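Local coordinates for protein NADP-dependent glyceraldehyde-3-phosphate dehydrogenase (Bacillus halodurans, PDB 3PRL) that probably oxidises glyceraldehyde 3-phosphate with NADP+ in a non-phosphorylating reaction, as a member of the aldehyde dehydrogenase family, at residues 276-281 and 311-316. Sequence-based numbering, arbitrary orientation.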
loop_
_atom_site.group_PDB
_atom_site.type_symbol
_atom_site.label_atom_id
_atom_site.label_comp_id
_atom_site.label_asym_id
_atom_site.label_seq_id
_atom_site.Cartn_x
_atom_site.Cartn_y
_atom_site.Cartn_z
ATOM N N LEU D 276 9.445 -31.038 20.425
ATOM C CA LEU D 276 9.186 -30.212 19.234
ATOM C C LEU D 276 10.469 -29.652 18.603
ATOM O O LEU D 276 10.641 -29.681 17.375
ATOM C CB LEU D 276 8.209 -29.073 19.586
ATOM C CG LEU D 276 7.746 -28.051 18.534
ATOM C CD1 LEU D 276 7.177 -28.725 17.278
ATOM C CD2 LEU D 276 6.715 -27.086 19.144
ATOM N N THR D 277 11.366 -29.140 19.441
ATOM C CA THR D 277 12.664 -28.668 18.961
ATOM C C THR D 277 13.428 -29.794 18.253
ATOM O O THR D 277 13.842 -29.631 17.108
ATOM C CB THR D 277 13.525 -28.099 20.100
ATOM O OG1 THR D 277 12.800 -27.077 20.792
ATOM C CG2 THR D 277 14.833 -27.530 19.551
ATOM N N ALA D 278 13.599 -30.930 18.929
ATOM C CA ALA D 278 14.316 -32.072 18.346
ATOM C C ALA D 278 13.725 -32.475 16.989
ATOM O O ALA D 278 14.456 -32.776 16.038
ATOM C CB ALA D 278 14.329 -33.266 19.313
ATOM N N SER D 279 12.398 -32.474 16.914
ATOM C CA SER D 279 11.701 -32.832 15.692
ATOM C C SER D 279 11.870 -31.779 14.586
ATOM O O SER D 279 12.161 -32.131 13.450
ATOM C CB SER D 279 10.228 -33.106 15.977
ATOM O OG SER D 279 9.609 -33.637 14.825
ATOM N N GLN D 280 11.716 -30.501 14.921
ATOM C CA GLN D 280 11.950 -29.422 13.939
ATOM C C GLN D 280 13.400 -29.458 13.440
ATOM O O GLN D 280 13.656 -29.382 12.233
ATOM C CB GLN D 280 11.603 -28.039 14.526
ATOM C CG GLN D 280 10.085 -27.744 14.712
ATOM C CD GLN D 280 9.307 -27.645 13.386
ATOM O OE1 GLN D 280 9.390 -26.654 12.670
ATOM N NE2 GLN D 280 8.535 -28.679 13.073
ATOM N N ILE D 281 14.341 -29.595 14.373
ATOM C CA ILE D 281 15.771 -29.676 14.043
ATOM C C ILE D 281 16.090 -30.770 13.023
ATOM O O ILE D 281 16.670 -30.478 11.976
ATOM C CB ILE D 281 16.671 -29.775 15.316
ATOM C CG1 ILE D 281 16.682 -28.437 16.056
ATOM C CG2 ILE D 281 18.103 -30.131 14.969
ATOM C CD1 ILE D 281 16.671 -27.245 15.145
ATOM N N ALA D 311 19.826 -36.296 23.165
ATOM C CA ALA D 311 19.243 -37.624 23.318
ATOM C C ALA D 311 18.033 -37.799 22.391
ATOM O O ALA D 311 17.936 -38.800 21.671
ATOM C CB ALA D 311 18.857 -37.895 24.792
ATOM N N ASN D 312 17.121 -36.823 22.400
ATOM C CA ASN D 312 15.948 -36.861 21.519
ATOM C C ASN D 312 16.377 -36.882 20.055
ATOM O O ASN D 312 15.982 -37.775 19.300
ATOM C CB ASN D 312 15.007 -35.678 21.770
ATOM C CG ASN D 312 14.674 -35.474 23.243
ATOM O OD1 ASN D 312 14.648 -36.419 24.040
ATOM N ND2 ASN D 312 14.407 -34.224 23.609
ATOM N N ILE D 313 17.208 -35.908 19.674
ATOM C CA ILE D 313 17.785 -35.835 18.329
ATOM C C ILE D 313 18.404 -37.161 17.858
ATOM O O ILE D 313 18.113 -37.618 16.750
ATOM C CB ILE D 313 18.812 -34.692 18.210
ATOM C CG1 ILE D 313 18.125 -33.338 18.442
ATOM C CG2 ILE D 313 19.500 -34.732 16.829
ATOM C CD1 ILE D 313 19.078 -32.217 18.813
ATOM N N LYS D 314 19.242 -37.781 18.692
ATOM C CA LYS D 314 19.806 -39.098 18.369
ATOM C C LYS D 314 18.716 -40.094 17.957
ATOM O O LYS D 314 18.864 -40.796 16.957
ATOM C CB LYS D 314 20.629 -39.662 19.538
ATOM C CG LYS D 314 21.246 -41.055 19.288
ATOM C CD LYS D 314 22.352 -41.367 20.291
ATOM C CE LYS D 314 22.544 -42.873 20.510
ATOM N NZ LYS D 314 23.153 -43.585 19.345
ATOM N N GLU D 315 17.623 -40.127 18.718
ATOM C CA GLU D 315 16.543 -41.089 18.490
ATOM C C GLU D 315 15.903 -40.933 17.112
ATOM O O GLU D 315 15.789 -41.918 16.368
ATOM C CB GLU D 315 15.471 -40.999 19.589
ATOM C CG GLU D 315 14.375 -42.070 19.506
ATOM C CD GLU D 315 13.005 -41.559 19.947
ATOM O OE1 GLU D 315 12.295 -42.301 20.667
ATOM O OE2 GLU D 315 12.633 -40.418 19.571
ATOM N N LEU D 316 15.501 -39.704 16.780
ATOM C CA LEU D 316 14.841 -39.431 15.506
ATOM C C LEU D 316 15.773 -39.715 14.331
ATOM O O LEU D 316 15.336 -40.217 13.306
ATOM C CB LEU D 316 14.293 -37.994 15.456
ATOM C CG LEU D 316 13.334 -37.520 16.565
ATOM C CD1 LEU D 316 13.286 -36.000 16.605
ATOM C CD2 LEU D 316 11.927 -38.093 16.430
#
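Asn312 meets Ala278 through its methylene alone: Asn312 CB lies 3.5 Å from Ala278 CB, whereas the amide is carried past the methyl. With CG beside the backbone N (chi1 -49°), this amide looks back along the chain, where ND2 makes a weak hydrogen bond to Leu274 O, one turn before Ala278 on the facing helix. Ile313 follows as the nearest backbone neighbour, its CA 5.1 Å from that of Ala278, a spacing that the small methyl permits. Its CG1 branch reaches across to Ala278 CB at 3.9 Å, and CD1 continues to a looser contact with Ile281 CG2 at 4.5 Å; Ile281 itself also packs on Ile296 and Val299 of strand 296-302. One turn after Asn312, Leu316 inserts a single methyl: CD1 rests 3.5 Å from Ala278 O and 3.6 Å from Ser279 N, so it lies against the peptide group joining these two residues. Three side chains of 311-316 thus converge on Ala278, and Leu309, earlier on the same helix, also touches it. No hydrogen bond links the two segments, leaving apolar van der Waals contact to carry the interface. The segment axes approach to 8.8 Å and cross at -45°. Helices 274-286 and 303-317 follow strands 264-268 and 296-302, which pair in parallel, an arrangement of neighbouring helices packed on one sheet that is characteristic of the alpha/beta catalytic domain of aldehyde dehydrogenases.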